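Long-range contacts in De novo designed protein Foldit4 (Synthetic construct, PDB 6WI5), which has no known natural function but is a computationally designed ferredoxin-like protein, with two helices packed on a four-stranded antiparallel sheet: residues I7-Q12 with S80-R85; K22-E27 with E67-E72; V35-E40 with V50-R55. All blocks are in the same frame, centred on the assembly; numbering follows the deposited sequence.

Interaction 1. Residues I7-Q12 with S80-R85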
loop_
_atom_site.group_PDB
_atom_site.type_symbol
_atom_site.label_atom_id
_atom_site.label_comp_id
_atom_site.label_asym_id
_atom_site.label_seq_id
_atom_site.Cartn_x
_atom_site.Cartn_y
_atom_site.Cartn_z
ATOM N N ILE A 7 4.640 -1.669 1.363
ATOM C CA ILE A 7 3.661 -2.696 1.031
ATOM C C ILE A 7 3.925 -3.163 -0.392
ATOM O O ILE A 7 3.967 -2.346 -1.319
ATOM C CB ILE A 7 2.221 -2.175 1.178
ATOM C CG1 ILE A 7 2.011 -1.567 2.565
ATOM C CG2 ILE A 7 1.222 -3.295 0.932
ATOM C CD1 ILE A 7 0.640 -0.965 2.761
ATOM N N ARG A 8 4.109 -4.468 -0.562
ATOM C CA ARG A 8 4.336 -5.073 -1.869
ATOM C C ARG A 8 3.143 -5.955 -2.205
ATOM O O ARG A 8 2.804 -6.861 -1.437
ATOM C CB ARG A 8 5.626 -5.890 -1.882
ATOM C CG ARG A 8 5.946 -6.516 -3.231
ATOM C CD ARG A 8 7.121 -7.473 -3.125
ATOM N NE ARG A 8 6.811 -8.620 -2.277
ATOM C CZ ARG A 8 7.691 -9.552 -1.930
ATOM N NH1 ARG A 8 8.945 -9.474 -2.356
ATOM N NH2 ARG A 8 7.321 -10.563 -1.156
ATOM N N ILE A 9 2.513 -5.692 -3.347
ATOM C CA ILE A 9 1.305 -6.394 -3.764
ATOM C C ILE A 9 1.589 -7.086 -5.088
ATOM O O ILE A 9 1.954 -6.430 -6.072
ATOM C CB ILE A 9 0.112 -5.436 -3.898
ATOM C CG1 ILE A 9 -0.020 -4.577 -2.641
ATOM C CG2 ILE A 9 -1.171 -6.217 -4.161
ATOM C CD1 ILE A 9 -0.446 -3.161 -2.923
ATOM N N ARG A 10 1.418 -8.405 -5.115
ATOM C CA ARG A 10 1.548 -9.180 -6.345
ATOM C C ARG A 10 0.187 -9.235 -7.027
ATOM O O ARG A 10 -0.761 -9.824 -6.496
ATOM C CB ARG A 10 2.076 -10.582 -6.053
ATOM C CG ARG A 10 3.585 -10.650 -5.886
ATOM C CD ARG A 10 4.055 -12.074 -5.637
ATOM N NE ARG A 10 5.205 -12.422 -6.468
ATOM C CZ ARG A 10 5.116 -13.036 -7.644
ATOM N NH1 ARG A 10 6.212 -13.315 -8.335
ATOM N NH2 ARG A 10 3.928 -13.373 -8.128
ATOM N N VAL A 11 0.088 -8.617 -8.202
ATOM C CA VAL A 11 -1.157 -8.547 -8.958
ATOM C C VAL A 11 -1.117 -9.590 -10.064
ATOM O O VAL A 11 -0.090 -9.766 -10.732
ATOM C CB VAL A 11 -1.378 -7.135 -9.532
ATOM C CG1 VAL A 11 -2.772 -7.014 -10.130
ATOM C CG2 VAL A 11 -1.163 -6.084 -8.453
ATOM N N GLN A 12 -2.237 -10.287 -10.257
ATOM C CA GLN A 12 -2.292 -11.358 -11.247
ATOM C C GLN A 12 -2.135 -10.809 -12.661
ATOM O O GLN A 12 -1.220 -11.199 -13.395
ATOM C CB GLN A 12 -3.604 -12.133 -11.108
ATOM N N SER A 80 -4.877 -11.869 -3.448
ATOM C CA SER A 80 -3.713 -11.003 -3.574
ATOM C C SER A 80 -2.643 -11.384 -2.558
ATOM O O SER A 80 -2.930 -11.560 -1.370
ATOM C CB SER A 80 -4.110 -9.539 -3.391
ATOM O OG SER A 80 -4.653 -9.005 -4.584
ATOM N N GLU A 81 -1.407 -11.512 -3.033
ATOM C CA GLU A 81 -0.253 -11.753 -2.177
ATOM C C GLU A 81 0.325 -10.404 -1.764
ATOM O O GLU A 81 0.735 -9.614 -2.621
ATOM C CB GLU A 81 0.787 -12.594 -2.915
ATOM C CG GLU A 81 1.398 -13.719 -2.098
ATOM C CD GLU A 81 2.342 -14.579 -2.920
ATOM O OE1 GLU A 81 1.903 -15.134 -3.950
ATOM O OE2 GLU A 81 3.528 -14.690 -2.541
ATOM N N VAL A 82 0.351 -10.148 -0.458
ATOM C CA VAL A 82 0.785 -8.872 0.094
ATOM C C VAL A 82 1.881 -9.120 1.120
ATOM O O VAL A 82 1.776 -10.033 1.947
ATOM C CB VAL A 82 -0.388 -8.103 0.740
ATOM C CG1 VAL A 82 0.083 -6.756 1.261
ATOM C CG2 VAL A 82 -1.524 -7.929 -0.255
ATOM N N GLU A 83 2.935 -8.309 1.063
ATOM C CA GLU A 83 4.003 -8.334 2.053
ATOM C C GLU A 83 4.154 -6.932 2.623
ATOM O O GLU A 83 4.216 -5.956 1.868
ATOM C CB GLU A 83 5.326 -8.804 1.442
ATOM C CG GLU A 83 6.430 -9.039 2.466
ATOM C CD GLU A 83 7.764 -9.386 1.829
ATOM O OE1 GLU A 83 8.323 -8.530 1.111
ATOM O OE2 GLU A 83 8.250 -10.517 2.043
ATOM N N VAL A 84 4.206 -6.831 3.949
ATOM C CA VAL A 84 4.259 -5.549 4.642
ATOM C C VAL A 84 5.552 -5.482 5.439
ATOM O O VAL A 84 5.855 -6.393 6.218
ATOM C CB VAL A 84 3.042 -5.352 5.564
ATOM C CG1 VAL A 84 3.136 -4.017 6.289
ATOM C CG2 VAL A 84 1.752 -5.440 4.762
ATOM N N ARG A 85 6.305 -4.401 5.248
ATOM C CA ARG A 85 7.548 -4.167 5.973
ATOM C C ARG A 85 7.443 -2.825 6.679
ATOM O O ARG A 85 7.231 -1.796 6.031
ATOM C CB ARG A 85 8.753 -4.191 5.028
ATOM C CG ARG A 85 10.088 -4.206 5.746
ATOM C CD ARG A 85 11.220 -4.584 4.809
ATOM N NE ARG A 85 11.517 -3.529 3.846
ATOM C CZ ARG A 85 12.508 -3.586 2.962
ATOM N NH1 ARG A 85 12.709 -2.580 2.122
ATOM N NH2 ARG A 85 13.300 -4.649 2.919
HETATM O O HOH W 1 3.718 -9.509 -2.113
#
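Arg8 and Glu83 form a hydrogen-bonded pair of this antiparallel contact. Arg8 N donates to Glu83 O at 2.9 Å, with a nearly straight N-H...O angle of 171°. Glu83 N returns the bond to Arg8 O. Two residues along, past Ile9 and Val82, Arg10 N donates to Glu81 O at 2.9 Å.

Water 1 adds to these bonds. It donates to Arg8 O and accepts from Arg8 NE. It also gives a weak bond to Glu81 O. Arg8 O therefore has two donors, Glu83 N and the water. Glu81 O has Arg10 N and the weak water bond.

The Arg8 side chain is extended as far as CD and turns at chi3 (65°). That turn lays the guanidinium flat against the Glu83 carboxylate, with the two planes 17° apart. Glu83 OE1 sits over one face, 3.2 Å from Arg8 NH2. No N-H points at this oxygen, so the salt bridge rests on charge alone. Beside it, Arg10 and Glu81 run in the same direction, and their CB atoms meet at 3.9 Å. Their charged ends do not touch; Arg10 NE has a long, weak ion pair with Glu49.

The other face of the sheet is apolar. Ile7 CG2 touches Val82 CG1 at 3.7 Å, and Ile9 CG2 lies 4.3 Å from Val82 CG2. Ile73 of helix 59-76 covers Ile9 and Val82, while Leu20 of helix 17-31 also meets Ile9. Ser80 OG has a weak hydrogen bond with Asp77.

The first strand thus receives the last as its edge partner, in the sheet order 36-44, 47-56, 3-11, 81-87 of the ferredoxin-like fold.

Interaction 2. Residues K22-E27 with E67-E72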
loop_
_atom_site.group_PDB
_atom_site.type_symbol
_atom_site.label_atom_id
_atom_site.label_comp_id
_atom_site.label_asym_id
_atom_site.label_seq_id
_atom_site.Cartn_x
_atom_site.Cartn_y
_atom_site.Cartn_z
ATOM N N LYS A 22 -5.543 3.369 -7.548
ATOM C CA LYS A 22 -6.523 4.412 -7.261
ATOM C C LYS A 22 -7.162 4.203 -5.895
ATOM O O LYS A 22 -7.328 5.158 -5.127
ATOM C CB LYS A 22 -7.592 4.442 -8.354
ATOM C CG LYS A 22 -8.642 5.526 -8.166
ATOM C CD LYS A 22 -9.717 5.448 -9.240
ATOM C CE LYS A 22 -10.753 6.546 -9.059
ATOM N NZ LYS A 22 -11.839 6.464 -10.075
ATOM N N ARG A 23 -7.517 2.958 -5.569
ATOM C CA ARG A 23 -8.146 2.679 -4.282
ATOM C C ARG A 23 -7.190 2.944 -3.124
ATOM O O ARG A 23 -7.601 3.463 -2.081
ATOM C CB ARG A 23 -8.641 1.233 -4.247
ATOM C CG ARG A 23 -9.303 0.833 -2.939
ATOM C CD ARG A 23 -10.745 1.308 -2.872
ATOM N NE ARG A 23 -11.564 0.700 -3.916
ATOM C CZ ARG A 23 -12.065 -0.530 -3.853
ATOM N NH1 ARG A 23 -11.827 -1.293 -2.794
ATOM N NH2 ARG A 23 -12.800 -1.000 -4.852
ATOM N N ILE A 24 -5.911 2.598 -3.291
ATOM C CA ILE A 24 -4.942 2.794 -2.218
ATOM C C ILE A 24 -4.694 4.278 -1.985
ATOM O O ILE A 24 -4.636 4.739 -0.837
ATOM C CB ILE A 24 -3.636 2.043 -2.535
ATOM C CG1 ILE A 24 -3.884 0.535 -2.565
ATOM C CG2 ILE A 24 -2.563 2.376 -1.511
ATOM C CD1 ILE A 24 -2.653 -0.275 -2.893
ATOM N N LEU A 25 -4.543 5.050 -3.063
ATOM C CA LEU A 25 -4.339 6.487 -2.912
ATOM C C LEU A 25 -5.567 7.165 -2.320
ATOM O O LEU A 25 -5.440 8.186 -1.633
ATOM C CB LEU A 25 -3.985 7.116 -4.258
ATOM C CG LEU A 25 -2.659 6.675 -4.875
ATOM C CD1 LEU A 25 -2.396 7.423 -6.168
ATOM C CD2 LEU A 25 -1.516 6.883 -3.894
ATOM N N GLU A 26 -6.756 6.621 -2.578
ATOM C CA GLU A 26 -7.967 7.184 -1.989
ATOM C C GLU A 26 -7.996 6.970 -0.483
ATOM O O GLU A 26 -8.416 7.860 0.266
ATOM C CB GLU A 26 -9.203 6.570 -2.646
ATOM C CG GLU A 26 -9.528 7.152 -4.007
ATOM C CD GLU A 26 -10.593 6.361 -4.734
ATOM O OE1 GLU A 26 -10.866 5.215 -4.320
ATOM O OE2 GLU A 26 -11.158 6.883 -5.717
ATOM N N GLU A 27 -7.552 5.800 -0.019
ATOM C CA GLU A 27 -7.523 5.546 1.417
ATOM C C GLU A 27 -6.478 6.410 2.111
ATOM O O GLU A 27 -6.685 6.849 3.247
ATOM C CB GLU A 27 -7.265 4.065 1.687
ATOM C CG GLU A 27 -8.391 3.153 1.229
ATOM C CD GLU A 27 -9.710 3.457 1.917
ATOM O OE1 GLU A 27 -9.690 3.913 3.079
ATOM O OE2 GLU A 27 -10.767 3.242 1.291
ATOM N N GLU A 67 -4.063 -1.255 7.831
ATOM C CA GLU A 67 -5.145 -2.233 7.911
ATOM C C GLU A 67 -6.270 -1.896 6.943
ATOM O O GLU A 67 -6.889 -2.795 6.362
ATOM C CB GLU A 67 -5.678 -2.315 9.341
ATOM C CG GLU A 67 -4.664 -2.833 10.340
ATOM C CD GLU A 67 -4.091 -4.176 9.936
ATOM O OE1 GLU A 67 -4.856 -5.029 9.438
ATOM O OE2 GLU A 67 -2.870 -4.377 10.112
ATOM N N ARG A 68 -6.552 -0.607 6.758
ATOM C CA ARG A 68 -7.600 -0.215 5.822
ATOM C C ARG A 68 -7.174 -0.484 4.385
ATOM O O ARG A 68 -7.991 -0.905 3.557
ATOM C CB ARG A 68 -7.954 1.259 6.024
ATOM C CG ARG A 68 -9.398 1.592 5.695
ATOM C CD ARG A 68 -9.793 2.970 6.206
ATOM N NE ARG A 68 -9.154 4.048 5.455
ATOM C CZ ARG A 68 -8.173 4.812 5.926
ATOM N NH1 ARG A 68 -7.712 4.625 7.155
ATOM N NH2 ARG A 68 -7.656 5.768 5.167
ATOM N N ILE A 69 -5.895 -0.259 4.074
ATOM C CA ILE A 69 -5.377 -0.570 2.744
ATOM C C ILE A 69 -5.456 -2.068 2.480
ATOM O O ILE A 69 -5.863 -2.502 1.395
ATOM C CB ILE A 69 -3.938 -0.039 2.598
ATOM C CG1 ILE A 69 -3.938 1.488 2.502
ATOM C CG2 ILE A 69 -3.252 -0.661 1.388
ATOM C CD1 ILE A 69 -2.554 2.098 2.498
ATOM N N LEU A 70 -5.082 -2.883 3.470
ATOM C CA LEU A 70 -5.113 -4.330 3.283
ATOM C C LEU A 70 -6.534 -4.827 3.048
ATOM O O LEU A 70 -6.750 -5.758 2.262
ATOM C CB LEU A 70 -4.489 -5.034 4.487
ATOM C CG LEU A 70 -3.005 -4.747 4.723
ATOM C CD1 LEU A 70 -2.461 -5.593 5.862
ATOM C CD2 LEU A 70 -2.205 -4.971 3.451
ATOM N N ARG A 71 -7.520 -4.221 3.718
ATOM C CA ARG A 71 -8.910 -4.611 3.492
ATOM C C ARG A 71 -9.364 -4.234 2.085
ATOM O O ARG A 71 -10.077 -5.005 1.430
ATOM C CB ARG A 71 -9.821 -3.958 4.532
ATOM C CG ARG A 71 -9.592 -4.414 5.964
ATOM C CD ARG A 71 -10.690 -3.877 6.873
ATOM N NE ARG A 71 -10.291 -3.868 8.277
ATOM C CZ ARG A 71 -9.808 -2.802 8.907
ATOM N NH1 ARG A 71 -9.468 -2.880 10.186
ATOM N NH2 ARG A 71 -9.666 -1.653 8.256
ATOM N N GLU A 72 -8.961 -3.057 1.609
ATOM C CA GLU A 72 -9.334 -2.647 0.258
ATOM C C GLU A 72 -8.642 -3.502 -0.795
ATOM O O GLU A 72 -9.220 -3.766 -1.856
ATOM C CB GLU A 72 -9.006 -1.169 0.045
ATOM C CG GLU A 72 -9.770 -0.226 0.958
ATOM C CD GLU A 72 -11.273 -0.277 0.735
ATOM O OE1 GLU A 72 -11.703 -0.624 -0.385
ATOM O OE2 GLU A 72 -12.024 0.032 1.684
#
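Arg23 and Glu72 join the two helices at one end of this contact, and Glu27 and Arg68 join them at the other. Arg23 NH1 lies 2.5 Å from Glu72 OE1 in a salt bridge whose hydrogen bond is weak, bent to 130°. Arg23 CG, anti to the backbone N (chi1 179°), rests on Glu72 CB; bends at chi2 and chi3 bring NH1 round to Glu72 OE1. Arg68 NE donates to Glu27 OE1 at a doubtful, very short 2.4 Å. Between these pairs the Glu27 and Glu72 carboxylates lie almost parallel, with OE2 atoms 3.5 Å apart. These are like charges with no hydrogen bond between them, and Arg23, Arg68 and Arg30, which bridges to Glu27 OE2, probably offset the repulsion. An alanine in place of Arg23 would remove that guanidinium and is likely to leave Glu72 without this counter-charge beside Glu27.

Under the charged layer, Ile24 CG2 meets Ile69 CD1 at 4.0 Å.

Further out, Glu31 forms a salt bridge with Arg68 NH1. Ile24 and Ile69 reach the sheet through Val52 and Ile7.

The axes of the two helical segments run roughly antiparallel, at 154° and 9.7 Å. This helix pair covers one face of the sheet in a ferredoxin-like fold.

Interaction 3. Residues V35-E40 with V50-R55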
loop_
_atom_site.group_PDB
_atom_site.type_symbol
_atom_site.label_atom_id
_atom_site.label_comp_id
_atom_site.label_asym_id
_atom_site.label_seq_id
_atom_site.Cartn_x
_atom_site.Cartn_y
_atom_site.Cartn_z
ATOM N N VAL A 35 0.118 12.587 5.290
ATOM C CA VAL A 35 0.716 11.281 5.044
ATOM C C VAL A 35 1.458 11.308 3.714
ATOM O O VAL A 35 0.883 11.645 2.673
ATOM C CB VAL A 35 -0.359 10.184 5.060
ATOM C CG1 VAL A 35 0.228 8.863 4.605
ATOM C CG2 VAL A 35 -0.960 10.050 6.452
ATOM N N GLU A 36 2.738 10.951 3.748
ATOM C CA GLU A 36 3.563 10.878 2.549
ATOM C C GLU A 36 3.446 9.486 1.941
ATOM O O GLU A 36 3.609 8.483 2.640
ATOM C CB GLU A 36 5.018 11.200 2.893
ATOM C CG GLU A 36 5.974 11.222 1.718
ATOM C CD GLU A 36 7.374 11.638 2.133
ATOM O OE1 GLU A 36 7.546 12.072 3.292
ATOM O OE2 GLU A 36 8.300 11.531 1.303
ATOM N N VAL A 37 3.154 9.426 0.643
ATOM C CA VAL A 37 2.940 8.154 -0.039
ATOM C C VAL A 37 3.634 8.189 -1.396
ATOM O O VAL A 37 3.624 9.212 -2.089
ATOM C CB VAL A 37 1.434 7.833 -0.188
ATOM C CG1 VAL A 37 0.730 8.883 -1.046
ATOM C CG2 VAL A 37 1.236 6.439 -0.761
ATOM N N HIS A 38 4.259 7.070 -1.760
ATOM C CA HIS A 38 4.857 6.879 -3.073
ATOM C C HIS A 38 4.469 5.501 -3.590
ATOM O O HIS A 38 4.487 4.522 -2.838
ATOM C CB HIS A 38 6.388 7.009 -3.032
ATOM C CG HIS A 38 6.874 8.365 -2.624
ATOM N ND1 HIS A 38 7.055 8.725 -1.306
ATOM C CD2 HIS A 38 7.221 9.448 -3.360
ATOM C CE1 HIS A 38 7.491 9.971 -1.247
ATOM N NE2 HIS A 38 7.600 10.432 -2.481
ATOM N N VAL A 39 4.118 5.430 -4.871
ATOM C CA VAL A 39 3.657 4.199 -5.498
ATOM C C VAL A 39 4.568 3.875 -6.674
ATOM O O VAL A 39 4.909 4.758 -7.468
ATOM C CB VAL A 39 2.188 4.315 -5.958
ATOM C CG1 VAL A 39 1.740 3.036 -6.646
ATOM C CG2 VAL A 39 1.287 4.630 -4.775
ATOM N N GLU A 40 4.959 2.605 -6.781
ATOM C CA GLU A 40 5.830 2.142 -7.853
ATOM C C GLU A 40 5.330 0.802 -8.372
ATOM O O GLU A 40 5.023 -0.098 -7.585
ATOM C CB GLU A 40 7.283 2.013 -7.372
ATOM C CG GLU A 40 8.215 1.347 -8.376
ATOM C CD GLU A 40 9.618 1.153 -7.833
ATOM O OE1 GLU A 40 10.186 2.119 -7.283
ATOM O OE2 GLU A 40 10.151 0.029 -7.950
ATOM N N VAL A 50 3.034 -4.116 -7.219
ATOM C CA VAL A 50 2.758 -2.742 -6.816
ATOM C C VAL A 50 3.430 -2.496 -5.474
ATOM O O VAL A 50 3.167 -3.213 -4.500
ATOM C CB VAL A 50 1.247 -2.472 -6.732
ATOM C CG1 VAL A 50 0.992 -1.045 -6.269
ATOM C CG2 VAL A 50 0.586 -2.729 -8.079
ATOM N N HIS A 51 4.300 -1.493 -5.422
ATOM C CA HIS A 51 5.036 -1.142 -4.214
ATOM C C HIS A 51 4.520 0.191 -3.694
ATOM O O HIS A 51 4.532 1.190 -4.420
ATOM C CB HIS A 51 6.538 -1.069 -4.486
ATOM C CG HIS A 51 7.157 -2.391 -4.822
ATOM N ND1 HIS A 51 8.041 -3.033 -3.983
ATOM C CD2 HIS A 51 7.010 -3.194 -5.902
ATOM C CE1 HIS A 51 8.417 -4.174 -4.535
ATOM N NE2 HIS A 51 7.806 -4.295 -5.698
ATOM N N VAL A 52 4.070 0.202 -2.442
ATOM C CA VAL A 52 3.557 1.400 -1.788
ATOM C C VAL A 52 4.430 1.679 -0.575
ATOM O O VAL A 52 4.570 0.820 0.304
ATOM C CB VAL A 52 2.087 1.242 -1.370
ATOM C CG1 VAL A 52 1.554 2.547 -0.801
ATOM C CG2 VAL A 52 1.241 0.775 -2.546
ATOM N N ARG A 53 5.012 2.873 -0.523
ATOM C CA ARG A 53 5.795 3.314 0.623
ATOM C C ARG A 53 5.093 4.490 1.288
ATOM O O ARG A 53 4.739 5.467 0.619
ATOM C CB ARG A 53 7.217 3.702 0.215
ATOM C CG ARG A 53 8.115 4.019 1.397
ATOM C CD ARG A 53 9.552 4.253 0.968
ATOM N NE ARG A 53 9.670 5.363 0.031
ATOM C CZ ARG A 53 9.732 6.641 0.391
ATOM N NH1 ARG A 53 9.678 6.972 1.674
ATOM N NH2 ARG A 53 9.842 7.588 -0.531
ATOM N N ILE A 54 4.891 4.389 2.598
ATOM C CA ILE A 54 4.165 5.386 3.375
ATOM C C ILE A 54 5.033 5.807 4.551
ATOM O O ILE A 54 5.571 4.954 5.264
ATOM C CB ILE A 54 2.809 4.844 3.869
ATOM C CG1 ILE A 54 1.911 4.487 2.686
ATOM C CG2 ILE A 54 2.122 5.856 4.764
ATOM C CD1 ILE A 54 0.602 3.846 3.088
ATOM N N ARG A 55 5.169 7.116 4.751
ATOM C CA ARG A 55 5.944 7.670 5.853
ATOM C C ARG A 55 5.054 8.576 6.692
ATOM O O ARG A 55 4.302 9.391 6.147
ATOM C CB ARG A 55 7.159 8.454 5.341
ATOM C CG ARG A 55 8.257 7.602 4.727
ATOM C CD ARG A 55 9.616 8.254 4.941
ATOM N NE ARG A 55 9.656 9.619 4.424
ATOM C CZ ARG A 55 10.456 10.026 3.445
ATOM N NH1 ARG A 55 11.301 9.176 2.879
ATOM N NH2 ARG A 55 10.419 11.287 3.036
HETATM O O HOH W 2 6.838 7.805 1.062
#
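Val37 and Ile54, with Val39 and Val52, are the non-hydrogen-bonded pairs of a beta hairpin formed by strands 36-44 and 47-56. The first strand is at the edge of the sheet; the second bonds onward to strand 3-11. The axes of segments 36-40 and 50-55 run antiparallel and come within 4.7 Å.

Three hydrogen-bonded pairs alternate with the valine and isoleucine pairs, and each has bonds in both directions. Arg53 N donates to His38 O at 2.9 Å, and His51 N to Glu40 O at 2.7 Å. The pair of Glu36 and Arg55 is looser: Glu36 N is 3.3 Å from Arg55 O.

On the helix side, Val35 CG1 presses on Ile54 CG2 at 3.6 Å. Val37 has chi1 at 62°, which puts CG1 in the crowded position and CG2 against Val52 CG1, 3.9 Å away. Val28 of helix 17-31 covers Val35 and Val37. Ile62 and Leu65 of helix 59-76 cover Ile54.

The opposite face is polar. Glu36 OE2 lies over one face of the Arg55 guanidinium and forms a salt bridge with its NH2 at 2.7 Å. The carboxylate stands nearly upright on that plane, at 83°. Arg53 bends at chi3 and brings NH2 over one face of the His38 ring, 3.1 Å from ND1. The angle there is too poor for a hydrogen bond. His38 ND1 is instead bonded to water 2, which sits at the ring edge and donates to Arg53 O. Glu40 and His51 turn their polar ends to Arg42 and Glu49.

The chemistry implies a two-sided hairpin. Aliphatic packing probably fixes it on the helices, while the salt bridge and the water-linked histidine add polar ties between the strands on the face away from them.

Overall arrangement
Interactions 1 and 3 belong to the same sheet. They sit on its two outer seams and meet at the central one, where Ile7 N lies 2.7 Å from Val52 O. Interaction 2 lies on one face of the sheet and holds the helices rather than the strands. Its isoleucines reach both: Ile24 CD1 packs on Ile9 CD1 at 3.6 Å, and Ile69 CD1 on Ile54 CD1 at 3.7 Å. The shared core is therefore aliphatic. Charges occur at both surfaces, but differently: cross-strand pairs on the helix-free side of the sheet, helix-to-helix pairs on the far side of the core from the sheet. Along the chain, interaction 3 nests within interaction 2, and both within interaction 1.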